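Local coordinates for class II aldolase/adducin N-terminal domain-containing protein (Thermoplasma acidophilum, PDB 3M4R) that binds a zinc ion in its class II aldolase/adducin-type N-terminal domain and, as a longer two-part protein, probably acts as an oxidoreductase of the short-chain dehydrogenase family, at residues Ser56-Lys61 and Val115-His120; Asp81-Ala86 and Leu119-Pro124; Gly74-Arg79 and Lys103-Pro108; Asp14-Glu19 and Val43-Arg48; Trp8-Phe13 and Val20-Arg25. All coordinates share one frame; numbering follows the deposited sequence.

Interaction 1. Residues Ser56-Lys61 and Val115-His120; sequences SVLRVK and VETFLH. With ZN (zinc ion), chain B.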
# COMPACT_ATOMS: atom_id res chain seq x y z
N SER A 56 -4.46 -10.47 14.83
CA SER A 56 -3.80 -9.50 14.01
C SER A 56 -4.63 -9.27 12.72
O SER A 56 -4.99 -10.22 12.06
CB SER A 56 -2.39 -10.02 13.67
OG SER A 56 -1.79 -9.10 12.81
N VAL A 57 -5.02 -8.03 12.48
CA VAL A 57 -5.96 -7.70 11.42
C VAL A 57 -5.28 -6.68 10.50
O VAL A 57 -4.68 -5.71 11.00
CB VAL A 57 -7.27 -7.12 11.95
CG1 VAL A 57 -8.20 -6.70 10.83
CG2 VAL A 57 -8.04 -8.17 12.91
N LEU A 58 -5.36 -6.92 9.20
CA LEU A 58 -5.01 -5.96 8.20
C LEU A 58 -6.25 -5.19 7.85
O LEU A 58 -7.19 -5.71 7.30
CB LEU A 58 -4.41 -6.62 6.93
CG LEU A 58 -3.98 -5.66 5.80
CD1 LEU A 58 -2.65 -4.92 6.17
CD2 LEU A 58 -3.86 -6.48 4.50
N ARG A 59 -6.23 -3.91 8.18
CA ARG A 59 -7.32 -3.01 7.83
C ARG A 59 -6.88 -2.33 6.54
O ARG A 59 -5.94 -1.52 6.53
CB ARG A 59 -7.56 -1.98 8.95
CG ARG A 59 -8.36 -2.49 10.17
CD ARG A 59 -9.86 -2.59 9.86
NE ARG A 59 -10.57 -3.42 10.82
CZ ARG A 59 -11.85 -3.81 10.74
NH1 ARG A 59 -12.64 -3.39 9.77
NH2 ARG A 59 -12.35 -4.64 11.66
N VAL A 60 -7.51 -2.70 5.45
CA VAL A 60 -7.08 -2.32 4.12
C VAL A 60 -8.21 -1.58 3.44
O VAL A 60 -9.38 -1.89 3.62
CB VAL A 60 -6.65 -3.52 3.27
CG1 VAL A 60 -7.84 -4.51 3.02
CG2 VAL A 60 -6.06 -3.09 1.93
N LYS A 61 -7.83 -0.59 2.63
CA LYS A 61 -8.78 0.20 1.87
C LYS A 61 -9.75 -0.66 1.10
O LYS A 61 -9.34 -1.63 0.51
CB LYS A 61 -8.00 1.11 0.91
CG LYS A 61 -8.87 2.12 0.24
CD LYS A 61 -8.97 1.87 -1.17
CE LYS A 61 -9.57 3.05 -1.91
NZ LYS A 61 -10.72 2.52 -2.75
N VAL A 115 -8.41 -5.15 -4.32
CA VAL A 115 -7.76 -6.24 -5.10
C VAL A 115 -6.22 -6.29 -4.93
O VAL A 115 -5.58 -7.32 -5.24
CB VAL A 115 -8.18 -6.24 -6.62
CG1 VAL A 115 -9.69 -6.39 -6.75
CG2 VAL A 115 -7.71 -4.95 -7.37
N GLU A 116 -5.62 -5.23 -4.36
CA GLU A 116 -4.17 -5.21 -4.08
C GLU A 116 -3.82 -5.52 -2.66
O GLU A 116 -2.69 -5.23 -2.24
CB GLU A 116 -3.60 -3.82 -4.47
CG GLU A 116 -4.02 -3.49 -5.89
CD GLU A 116 -3.13 -2.52 -6.61
OE1 GLU A 116 -3.50 -1.30 -6.59
OE2 GLU A 116 -2.11 -2.96 -7.23
N THR A 117 -4.73 -6.16 -1.93
CA THR A 117 -4.53 -6.40 -0.51
C THR A 117 -3.27 -7.15 -0.20
O THR A 117 -2.64 -6.91 0.84
CB THR A 117 -5.77 -7.12 0.13
OG1 THR A 117 -6.89 -6.21 0.12
CG2 THR A 117 -5.46 -7.55 1.54
N PHE A 118 -2.90 -8.09 -1.05
CA PHE A 118 -1.69 -8.88 -0.77
C PHE A 118 -0.39 -8.07 -0.84
O PHE A 118 0.56 -8.44 -0.16
CB PHE A 118 -1.59 -10.10 -1.64
CG PHE A 118 -2.58 -11.18 -1.25
CD1 PHE A 118 -2.42 -11.86 -0.07
CD2 PHE A 118 -3.69 -11.43 -2.02
CE1 PHE A 118 -3.34 -12.84 0.30
CE2 PHE A 118 -4.60 -12.43 -1.65
CZ PHE A 118 -4.42 -13.13 -0.48
N LEU A 119 -0.37 -6.94 -1.55
CA LEU A 119 0.83 -6.05 -1.48
C LEU A 119 1.07 -5.60 -0.05
O LEU A 119 2.23 -5.45 0.44
CB LEU A 119 0.71 -4.81 -2.37
CG LEU A 119 0.49 -4.98 -3.87
CD1 LEU A 119 0.34 -3.61 -4.60
CD2 LEU A 119 1.62 -5.82 -4.49
N HIS A 120 -0.04 -5.36 0.62
CA HIS A 120 -0.05 -4.84 1.99
C HIS A 120 0.28 -5.92 3.02
O HIS A 120 1.09 -5.73 3.99
CB HIS A 120 -1.42 -4.24 2.24
CG HIS A 120 -1.67 -3.02 1.39
ND1 HIS A 120 -1.44 -1.74 1.87
CD2 HIS A 120 -2.11 -2.88 0.12
CE1 HIS A 120 -1.72 -0.87 0.90
NE2 HIS A 120 -2.13 -1.53 -0.17
ZN ZN B . -1.72 -0.78 -7.90
O HOH W 1 -2.88 -1.42 -9.44
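Leu58 and Val60 of strand 54-61 meet Thr117 and His120 of helix 117-121 in the sheet-against-helix core of the class II aldolase/adducin fold, beside its zinc site. The segments meet by van der Waals packing, and no hydrogen bond joins them. Leu58 and Thr117 run past one another in opposite directions, methyl against methyl, with Leu58 CD2 3.5 Å from Thr117 CG2. The same leucine crosses His120 at about a right angle and its CD2 lies 4.0 Å from His120 CB. Both Val60 methyls lie against Thr117 OG1, CG1 the nearer at 3.5 Å, and CG2 also sits over one face of the His120 ring.

Polar groups at this buried contact find partners outside it. Thr117 OG1 bonds to the carbonyl of Ser114, while both ring nitrogens of His120 are engaged, ND1 with Ser42 and NE2 with Asn40, which fixes the rotation of the imidazole.

Glu116, just ahead of Thr117 and with its chain extended beyond CG (chi2 -156°), grips the zinc ion with both carboxylate oxygens; His130, His132 and His188 supply the other protein ligands. OE1 and OE2 of Glu116 each lie 2.3 Å from the zinc, and a water oxygen completes the set at 2.0 Å.

Interaction 2. Residues Asp81-Ala86 and Leu119-Pro124; sequences DDALAA and LHAFLP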
# COMPACT_ATOMS: atom_id res chain seq x y z
N ASP A 81 -3.44 -13.87 9.82
CA ASP A 81 -3.13 -15.30 9.79
C ASP A 81 -3.52 -15.89 8.44
O ASP A 81 -2.74 -16.58 7.82
CB ASP A 81 -3.93 -16.06 10.85
CG ASP A 81 -3.26 -16.06 12.21
OD1 ASP A 81 -2.10 -15.60 12.32
OD2 ASP A 81 -3.91 -16.56 13.18
N ASP A 82 -4.72 -15.55 7.96
CA ASP A 82 -5.23 -16.02 6.67
C ASP A 82 -4.39 -15.45 5.49
O ASP A 82 -3.97 -16.16 4.59
CB ASP A 82 -6.67 -15.59 6.49
CG ASP A 82 -7.66 -16.39 7.33
OD1 ASP A 82 -7.22 -17.16 8.22
OD2 ASP A 82 -8.88 -16.25 7.05
N ALA A 83 -4.19 -14.15 5.49
CA ALA A 83 -3.42 -13.52 4.43
C ALA A 83 -2.00 -14.05 4.37
O ALA A 83 -1.51 -14.37 3.31
CB ALA A 83 -3.49 -11.95 4.55
N LEU A 84 -1.32 -14.21 5.49
CA LEU A 84 0.06 -14.63 5.45
C LEU A 84 0.17 -16.08 5.02
O LEU A 84 1.21 -16.52 4.49
CB LEU A 84 0.74 -14.46 6.83
CG LEU A 84 1.18 -13.05 7.24
CD1 LEU A 84 1.74 -13.04 8.69
CD2 LEU A 84 2.22 -12.47 6.25
N ALA A 85 -0.90 -16.85 5.23
CA ALA A 85 -0.86 -18.26 4.83
C ALA A 85 -0.88 -18.38 3.33
O ALA A 85 -0.46 -19.38 2.81
CB ALA A 85 -2.06 -19.06 5.44
N ALA A 86 -1.35 -17.35 2.64
CA ALA A 86 -1.40 -17.33 1.17
C ALA A 86 -0.01 -17.30 0.53
O ALA A 86 0.13 -17.65 -0.65
CB ALA A 86 -2.22 -16.07 0.66
N LEU A 119 -0.37 -6.94 -1.55
CA LEU A 119 0.83 -6.05 -1.48
C LEU A 119 1.07 -5.60 -0.05
O LEU A 119 2.23 -5.45 0.44
CB LEU A 119 0.71 -4.81 -2.37
CG LEU A 119 0.49 -4.98 -3.87
CD1 LEU A 119 0.34 -3.61 -4.60
CD2 LEU A 119 1.62 -5.82 -4.49
N HIS A 120 -0.04 -5.36 0.62
CA HIS A 120 -0.05 -4.84 1.99
C HIS A 120 0.28 -5.92 3.02
O HIS A 120 1.09 -5.73 3.99
CB HIS A 120 -1.42 -4.24 2.24
CG HIS A 120 -1.67 -3.02 1.39
ND1 HIS A 120 -1.44 -1.74 1.87
CD2 HIS A 120 -2.11 -2.88 0.12
CE1 HIS A 120 -1.72 -0.87 0.90
NE2 HIS A 120 -2.13 -1.53 -0.17
N ALA A 121 -0.39 -7.05 2.86
CA ALA A 121 -0.26 -8.16 3.84
C ALA A 121 1.15 -8.68 3.88
O ALA A 121 1.64 -9.03 4.94
CB ALA A 121 -1.27 -9.34 3.51
N PHE A 122 1.79 -8.72 2.72
CA PHE A 122 3.09 -9.35 2.55
C PHE A 122 4.29 -8.42 2.84
O PHE A 122 5.40 -8.88 2.74
CB PHE A 122 3.26 -9.88 1.14
CG PHE A 122 2.42 -11.09 0.80
CD1 PHE A 122 1.78 -11.84 1.76
CD2 PHE A 122 2.31 -11.48 -0.52
CE1 PHE A 122 1.04 -12.95 1.39
CE2 PHE A 122 1.58 -12.58 -0.90
CZ PHE A 122 0.94 -13.32 0.05
N LEU A 123 4.05 -7.19 3.23
CA LEU A 123 5.14 -6.30 3.66
C LEU A 123 5.06 -6.14 5.17
O LEU A 123 3.99 -5.74 5.71
CB LEU A 123 5.01 -4.96 2.97
CG LEU A 123 5.43 -4.95 1.50
CD1 LEU A 123 5.04 -3.60 0.83
CD2 LEU A 123 6.90 -5.23 1.39
N PRO A 124 6.16 -6.45 5.89
CA PRO A 124 6.07 -6.56 7.33
C PRO A 124 6.35 -5.25 8.03
O PRO A 124 7.31 -5.16 8.85
CB PRO A 124 7.19 -7.57 7.65
CG PRO A 124 8.23 -7.26 6.66
CD PRO A 124 7.44 -6.99 5.39
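With chi1 at -70°, Phe122 holds CG anti to its own carbonyl carbon, and a chi2 of -15° turns the ring so that its far end reaches the turns of 81-86. Leu84 has a similar first torsion, and its CD2 branch comes to 3.7 Å from Ala121 O. The backbones approach through two alanines: Ala83 CB and Ala121 CB point at each other and touch at 3.6 Å, bringing the two CA atoms to 6.3 Å.

The phenyl group meets main chain more than side chains. Ala83 O lies near the ring plane at its edge, 3.5 Å from Phe122 CE1; this carbonyl also accepts a backbone hydrogen bond from Ala86 N. Leu84 CA is near the same edge. Farther along, Ala86 CB is 4.2 Å from Phe122 CZ. No hydrogen bond crosses the contact, which is plain van der Waals packing where two short helices meet.

Phe118, one turn earlier, meets the Phe122 ring with its own, the planes at about 40°. Ala169 and Met173 of helix 166-175 also touch Phe122, and Tyr100 of helix 94-103 packs on Ala86, placing the contact between these longer helices, with strand 127-131 behind His120 and Leu123.

Interaction 3. Residues Gly74-Arg79 and Lys103-Pro108; sequences GFTGIR and KSMVNP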
# COMPACT_ATOMS: atom_id res chain seq x y z
N GLY A 74 -14.20 2.79 5.35
CA GLY A 74 -13.48 2.41 4.17
C GLY A 74 -12.37 1.43 4.36
O GLY A 74 -11.62 1.23 3.43
N PHE A 75 -12.20 0.88 5.57
CA PHE A 75 -11.14 -0.06 5.86
C PHE A 75 -11.75 -1.37 6.27
O PHE A 75 -12.41 -1.46 7.31
CB PHE A 75 -10.16 0.50 6.89
CG PHE A 75 -9.34 1.58 6.30
CD1 PHE A 75 -9.83 2.90 6.27
CD2 PHE A 75 -8.18 1.28 5.59
CE1 PHE A 75 -9.10 3.92 5.60
CE2 PHE A 75 -7.45 2.29 4.92
CZ PHE A 75 -7.91 3.61 4.92
N THR A 76 -11.49 -2.38 5.47
CA THR A 76 -12.10 -3.72 5.65
C THR A 76 -11.04 -4.54 6.36
O THR A 76 -9.84 -4.48 6.02
CB THR A 76 -12.53 -4.29 4.32
OG1 THR A 76 -13.73 -3.60 3.87
CG2 THR A 76 -12.78 -5.87 4.34
N GLY A 77 -11.48 -5.30 7.37
CA GLY A 77 -10.60 -6.13 8.19
C GLY A 77 -10.33 -7.49 7.58
O GLY A 77 -11.29 -8.26 7.37
N ILE A 78 -9.05 -7.80 7.37
CA ILE A 78 -8.61 -9.09 6.84
C ILE A 78 -7.75 -9.77 7.88
O ILE A 78 -6.83 -9.16 8.46
CB ILE A 78 -7.81 -8.91 5.49
CG1 ILE A 78 -8.68 -8.20 4.44
CG2 ILE A 78 -7.26 -10.25 4.92
CD1 ILE A 78 -9.95 -8.95 3.95
N ARG A 79 -8.03 -11.02 8.15
CA ARG A 79 -7.22 -11.75 9.13
C ARG A 79 -5.81 -11.92 8.59
O ARG A 79 -5.64 -12.43 7.51
CB ARG A 79 -7.80 -13.14 9.42
CG ARG A 79 -9.22 -13.11 9.96
CD ARG A 79 -9.83 -14.51 10.19
NE ARG A 79 -11.09 -14.25 10.87
CZ ARG A 79 -11.27 -14.25 12.18
NH1 ARG A 79 -10.30 -14.61 13.01
NH2 ARG A 79 -12.46 -13.93 12.64
N LYS A 103 -13.01 -14.89 2.06
CA LYS A 103 -13.07 -15.94 3.11
C LYS A 103 -12.18 -15.54 4.32
O LYS A 103 -12.20 -16.20 5.38
CB LYS A 103 -12.60 -17.26 2.55
CG LYS A 103 -13.63 -17.91 1.59
CD LYS A 103 -13.07 -19.18 0.84
CE LYS A 103 -14.12 -19.74 -0.12
NZ LYS A 103 -13.58 -20.95 -0.76
N SER A 104 -11.41 -14.48 4.13
CA SER A 104 -10.44 -13.99 5.14
C SER A 104 -10.94 -12.72 5.86
O SER A 104 -10.26 -12.17 6.72
CB SER A 104 -9.08 -13.72 4.50
OG SER A 104 -8.61 -14.87 3.81
N MSE A 105 -12.16 -12.31 5.54
CA MSE A 105 -12.75 -11.07 6.10
C MSE A 105 -13.22 -11.32 7.52
O MSE A 105 -13.92 -12.29 7.81
CB MSE A 105 -13.93 -10.60 5.27
CG MSE A 105 -13.52 -9.87 4.02
SE MSE A 105 -14.98 -9.62 2.82
CE MSE A 105 -15.77 -7.97 3.65
N VAL A 106 -12.80 -10.46 8.43
CA VAL A 106 -13.28 -10.51 9.81
C VAL A 106 -14.79 -10.25 9.89
O VAL A 106 -15.48 -10.82 10.72
CB VAL A 106 -12.51 -9.52 10.73
CG1 VAL A 106 -11.04 -9.59 10.43
CG2 VAL A 106 -13.01 -8.08 10.54
N ASN A 107 -15.32 -9.43 9.01
CA ASN A 107 -16.71 -9.16 8.97
C ASN A 107 -17.18 -9.16 7.53
O ASN A 107 -17.11 -8.14 6.84
CB ASN A 107 -17.13 -7.85 9.64
CG ASN A 107 -18.65 -7.62 9.55
OD1 ASN A 107 -19.43 -8.43 8.99
ND2 ASN A 107 -19.09 -6.54 10.14
N PRO A 108 -17.76 -10.28 7.10
CA PRO A 108 -18.08 -10.43 5.68
C PRO A 108 -19.10 -9.40 5.16
O PRO A 108 -19.28 -9.32 3.96
CB PRO A 108 -18.61 -11.88 5.58
CG PRO A 108 -17.96 -12.64 6.72
CD PRO A 108 -17.86 -11.57 7.85
O HOH W 2 -13.98 -7.83 7.20
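Ile78 and Met105 (a selenomethionine) face each other in a single beta bridge that pins the loop after helix 94-103 to strand 75-79. Two backbone hydrogen bonds frame the pair. Val106 N donates to Gly77 O at 2.9 Å, approaching from above the carbonyl plane, 35° out of it, and Arg79 N donates to Ser104 O, also at 2.9 Å, in an almost straight bond (174° at the hydrogen) nearly along the C=O axis. CA-H...O contacts from Met105 to Gly77 O and from Ile78 to Ser104 O add to the grip.

The close-packed part lies around Gly77. In the conformer described, Val106 (which has two) sets CG1 and CG2 against this glycine, which has no side chain to keep them off; CG1 is 3.3 Å from Gly77 O. The inner side is apolar: Ile78 CD1 lies 3.7 Å from Met105 CG, while Met105, bent at chi3 (83°), brings its terminal methyl CE to 3.7 Å from Thr76 CG2.

Toward Asn107 the contact is looser and water-mediated. A water bridges Gly77 O and Asn107 N, accepting from the latter at 2.8 Å. Arg79, also modelled in two conformers, touches little with its end: in the one described its extended chain passes Val106 through CG, and the guanidinium forms a salt bridge with Asp49.

Ile78 and Met105 thus form a non-hydrogen-bonded antiparallel pair, an isolated bridge on the outermost strand of the sheet in this class II aldolase/adducin domain.

Interaction 4. Residues Asp14-Glu19 and Val43-Arg48; sequences DSDIDE and VKTTER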
# COMPACT_ATOMS: atom_id res chain seq x y z
N ASP A 14 -6.43 8.83 17.93
CA ASP A 14 -7.13 8.01 18.93
C ASP A 14 -6.96 6.52 18.69
O ASP A 14 -7.17 5.72 19.61
CB ASP A 14 -8.65 8.31 18.98
CG ASP A 14 -8.97 9.79 19.32
OD1 ASP A 14 -8.24 10.47 20.11
OD2 ASP A 14 -9.99 10.27 18.78
N SER A 15 -6.63 6.14 17.46
CA SER A 15 -6.62 4.73 17.05
C SER A 15 -5.81 4.54 15.77
O SER A 15 -5.57 5.50 15.02
CB SER A 15 -8.04 4.19 16.83
OG SER A 15 -8.61 4.63 15.60
N ASP A 16 -5.41 3.30 15.52
CA ASP A 16 -4.75 2.94 14.29
C ASP A 16 -5.58 3.29 13.07
O ASP A 16 -5.03 3.76 12.09
CB ASP A 16 -4.44 1.44 14.27
CG ASP A 16 -3.30 1.08 15.22
OD1 ASP A 16 -2.56 2.01 15.65
OD2 ASP A 16 -3.15 -0.11 15.54
N ILE A 17 -6.88 3.03 13.11
CA ILE A 17 -7.71 3.38 11.97
C ILE A 17 -7.75 4.91 11.72
O ILE A 17 -7.68 5.37 10.57
CB ILE A 17 -9.11 2.73 12.08
CG1 ILE A 17 -8.99 1.20 11.78
CG2 ILE A 17 -10.09 3.37 11.08
CD1 ILE A 17 -10.24 0.32 12.23
N ASP A 18 -7.87 5.70 12.77
CA ASP A 18 -7.81 7.16 12.60
C ASP A 18 -6.51 7.58 11.92
O ASP A 18 -6.51 8.46 11.05
CB ASP A 18 -7.95 7.93 13.93
CG ASP A 18 -9.31 7.73 14.60
OD1 ASP A 18 -10.29 7.47 13.91
OD2 ASP A 18 -9.39 7.84 15.85
N GLU A 19 -5.40 6.95 12.30
CA GLU A 19 -4.10 7.28 11.68
C GLU A 19 -4.04 6.93 10.18
O GLU A 19 -3.62 7.75 9.39
CB GLU A 19 -2.96 6.57 12.43
CG GLU A 19 -1.56 6.93 11.87
CD GLU A 19 -0.45 6.57 12.86
OE1 GLU A 19 -0.77 6.12 13.95
OE2 GLU A 19 0.74 6.69 12.55
N VAL A 43 -3.26 -0.56 7.50
CA VAL A 43 -2.62 -0.58 8.79
C VAL A 43 -2.83 -1.97 9.42
O VAL A 43 -3.94 -2.49 9.36
CB VAL A 43 -3.14 0.53 9.70
CG1 VAL A 43 -4.63 0.43 9.88
CG2 VAL A 43 -2.35 0.54 11.04
N LYS A 44 -1.77 -2.54 9.97
CA LYS A 44 -1.85 -3.79 10.72
C LYS A 44 -2.13 -3.49 12.21
O LYS A 44 -1.47 -2.67 12.85
CB LYS A 44 -0.57 -4.60 10.57
CG LYS A 44 -0.35 -5.07 9.13
CD LYS A 44 1.01 -5.71 8.97
CE LYS A 44 1.30 -6.04 7.47
NZ LYS A 44 1.52 -4.83 6.61
N THR A 45 -3.18 -4.13 12.74
CA THR A 45 -3.73 -3.70 14.00
C THR A 45 -4.19 -4.88 14.82
O THR A 45 -4.29 -5.99 14.31
CB THR A 45 -4.87 -2.70 13.71
OG1 THR A 45 -5.17 -1.97 14.91
CG2 THR A 45 -6.11 -3.39 13.16
N THR A 46 -4.44 -4.66 16.11
CA THR A 46 -4.96 -5.72 17.01
C THR A 46 -6.40 -5.48 17.30
O THR A 46 -6.78 -4.38 17.71
CB THR A 46 -4.16 -5.68 18.31
OG1 THR A 46 -2.79 -5.77 17.95
CG2 THR A 46 -4.49 -6.83 19.26
N GLU A 47 -7.22 -6.53 17.11
CA GLU A 47 -8.63 -6.46 17.32
C GLU A 47 -9.12 -7.77 17.97
O GLU A 47 -8.40 -8.78 17.97
CB GLU A 47 -9.36 -6.31 15.99
CG GLU A 47 -8.84 -5.21 15.16
CD GLU A 47 -9.69 -4.92 13.93
OE1 GLU A 47 -10.64 -5.69 13.62
OE2 GLU A 47 -9.37 -3.92 13.25
N ARG A 48 -10.30 -7.72 18.56
CA ARG A 48 -10.99 -8.91 19.05
C ARG A 48 -11.91 -9.38 17.97
O ARG A 48 -12.61 -8.57 17.39
CB ARG A 48 -11.82 -8.60 20.32
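The N-terminal turn of helix 16-28 is fastened to strand 40-48 by Asp16, the first residue of the helix after its N-cap, which reaches across to Thr45. Thr45 OG1 donates to Asp16 OD2 at 2.8 Å and meets the anti lone pair of that oxygen, the one turned away from OD1. The side chains run past each other in opposite directions, and the hydroxyl is placed for the bond by a chi1 of -163°, which sets OG1 anti to the backbone N. Lys126 forms a salt bridge with the same Asp16 OD2 and also bonds to Lys44 O, so one lysine ties the carboxylate to the strand backbone.

In the fold, this helix start lies against one face of the mixed sheet, and Ser15 is its N-cap: Asp18 N donates to Ser15 OG at 3.1 Å, nearly straight at 170°. Beside the polar pair, Val43 CG2 packs against Asp16 CB at 4.0 Å.

Farther along the strand the contact thins. Ile17 CD1 approaches Glu47 OE2 at 4.4 Å, a carboxylate oxygen held in a salt bridge by Arg59 of the adjacent strand 54-61. Ile17 also touches the side chain of Arg59.

Interaction 5. Residues Trp8-Phe13 and Val20-Arg25; sequences WAETKF and VVYGSR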
# COMPACT_ATOMS: atom_id res chain seq x y z
N TRP A 8 1.96 16.46 6.19
CA TRP A 8 1.61 15.70 7.41
C TRP A 8 1.69 16.62 8.62
O TRP A 8 2.77 17.12 8.92
CB TRP A 8 2.54 14.48 7.60
CG TRP A 8 2.07 13.50 8.67
CD1 TRP A 8 2.18 13.65 10.01
CD2 TRP A 8 1.43 12.22 8.46
NE1 TRP A 8 1.64 12.56 10.66
CE2 TRP A 8 1.18 11.67 9.73
CE3 TRP A 8 1.04 11.51 7.32
CZ2 TRP A 8 0.56 10.44 9.90
CZ3 TRP A 8 0.42 10.26 7.50
CH2 TRP A 8 0.19 9.75 8.78
N ALA A 9 0.56 16.86 9.29
CA ALA A 9 0.49 17.86 10.38
C ALA A 9 0.26 17.25 11.77
O ALA A 9 0.82 17.72 12.76
CB ALA A 9 -0.59 18.93 10.06
N GLU A 10 -0.54 16.20 11.87
CA GLU A 10 -0.89 15.65 13.19
C GLU A 10 0.27 14.94 13.90
O GLU A 10 1.32 14.68 13.33
CB GLU A 10 -2.07 14.70 13.06
CG GLU A 10 -3.33 15.36 12.53
CD GLU A 10 -3.79 16.49 13.39
OE1 GLU A 10 -3.83 16.34 14.65
OE2 GLU A 10 -4.10 17.55 12.82
N THR A 11 0.07 14.67 15.18
CA THR A 11 0.96 13.77 15.89
C THR A 11 0.16 12.75 16.71
O THR A 11 0.58 11.60 16.82
CB THR A 11 2.01 14.53 16.75
OG1 THR A 11 1.36 15.52 17.56
CG2 THR A 11 3.06 15.23 15.86
N LYS A 12 -0.99 13.16 17.25
CA LYS A 12 -1.83 12.29 18.08
C LYS A 12 -3.07 11.76 17.32
O LYS A 12 -3.81 12.52 16.70
CB LYS A 12 -2.28 13.04 19.34
N PHE A 13 -3.29 10.45 17.39
CA PHE A 13 -4.49 9.84 16.83
C PHE A 13 -5.10 8.96 17.91
O PHE A 13 -4.36 8.37 18.67
CB PHE A 13 -4.14 8.98 15.60
CG PHE A 13 -3.37 9.72 14.54
CD1 PHE A 13 -4.03 10.55 13.64
CD2 PHE A 13 -2.00 9.58 14.45
CE1 PHE A 13 -3.32 11.26 12.68
CE2 PHE A 13 -1.27 10.30 13.49
CZ PHE A 13 -1.93 11.13 12.60
N VAL A 20 -4.45 5.74 9.81
CA VAL A 20 -4.46 5.32 8.40
C VAL A 20 -5.44 6.16 7.58
O VAL A 20 -5.13 6.45 6.42
CB VAL A 20 -4.77 3.78 8.19
CG1 VAL A 20 -6.28 3.43 8.29
CG2 VAL A 20 -4.17 3.31 6.83
N VAL A 21 -6.57 6.57 8.17
CA VAL A 21 -7.56 7.43 7.47
C VAL A 21 -6.88 8.77 7.15
O VAL A 21 -6.95 9.29 6.03
CB VAL A 21 -8.87 7.65 8.30
CG1 VAL A 21 -9.67 8.89 7.84
CG2 VAL A 21 -9.81 6.36 8.27
N TYR A 22 -6.20 9.31 8.14
CA TYR A 22 -5.49 10.56 7.98
C TYR A 22 -4.49 10.53 6.84
O TYR A 22 -4.51 11.38 5.97
CB TYR A 22 -4.82 10.96 9.28
CG TYR A 22 -4.14 12.28 9.17
CD1 TYR A 22 -4.88 13.45 9.08
CD2 TYR A 22 -2.75 12.37 9.10
CE1 TYR A 22 -4.26 14.67 8.96
CE2 TYR A 22 -2.13 13.57 8.98
CZ TYR A 22 -2.88 14.72 8.91
OH TYR A 22 -2.22 15.93 8.79
N GLY A 23 -3.66 9.50 6.82
CA GLY A 23 -2.68 9.33 5.76
C GLY A 23 -3.33 9.19 4.39
O GLY A 23 -2.84 9.74 3.42
N SER A 24 -4.42 8.44 4.35
CA SER A 24 -5.14 8.18 3.11
C SER A 24 -5.66 9.47 2.54
O SER A 24 -5.51 9.74 1.37
CB SER A 24 -6.28 7.23 3.38
OG SER A 24 -5.72 6.01 3.82
N ARG A 25 -6.26 10.26 3.40
CA ARG A 25 -6.77 11.57 2.97
C ARG A 25 -5.69 12.46 2.36
O ARG A 25 -5.92 13.08 1.32
CB ARG A 25 -7.48 12.25 4.12
CG ARG A 25 -8.79 11.56 4.48
CD ARG A 25 -9.31 12.06 5.79
NE ARG A 25 -10.60 11.48 6.11
CZ ARG A 25 -11.33 11.77 7.18
NH1 ARG A 25 -10.94 12.70 8.04
NH2 ARG A 25 -12.51 11.18 7.36
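Tyr22 is wrapped by the irregular segment 8-13, which meets its ring at an edge, over a face and at the hydroxyl. The edge of the tyrosine points into the face of Trp8 in a T-shaped (edge-to-face) pair, the planes at 88° and the Tyr22 and six-membered Trp8 ring centroids 5.0 Å apart. Tyr22 CE2 stands over the centre of the indole, 3.8 Å from Trp8 CD2. With CG anti to the backbone N (chi1 -177°), the tyrosine extends from the helix into this surrounding loop.

Over one face of the phenol lies Glu10 CG, a CH-pi contact 4.0 Å from the Tyr22 centroid. At the ring's far end, Ala9 N donates to Tyr22 OH at 3.0 Å. Phe13 closes the aromatic cluster near the base, where its CE1 is 3.7 Å from Tyr22 CB and its ring is inclined by 45° to that of Tyr22. Gly23 lets the indole come close to the helix backbone, with Trp8 CZ3 3.7 Å from Gly23 CA.

Segment 8-13 thus folds back over the outer side of helix 16-28, where Trp8 also touches Leu26. Toward the sheet, Val20 of the same helix packs on Thr41 and Val43 of strand 40-48, and Val21 and Ser24 on Phe75 of strand 75-79.

How the interactions relate
From the N terminus, interaction 5 closes a short loop by folding 8-13 back on helix 16-28; interaction 4 crosses it, as its 14-19 segment falls between the two, and carries the same helix onto strand 40-48. The remaining three come later in the chain. Interaction 1 spans the longest loop, from strand 54-61 to helix 117-121, just after the zinc ligand Glu116, and encloses interaction 3, where strand 75-79 receives the loop after helix 94-103. Interaction 2 crosses interaction 3 and ends on the helix used by interaction 1. Backbone pairing of strands 40-48, 54-61 and 75-79 joins interactions 4, 1 and 3, while Lys44 bonds to carbonyls of His120 and Leu123.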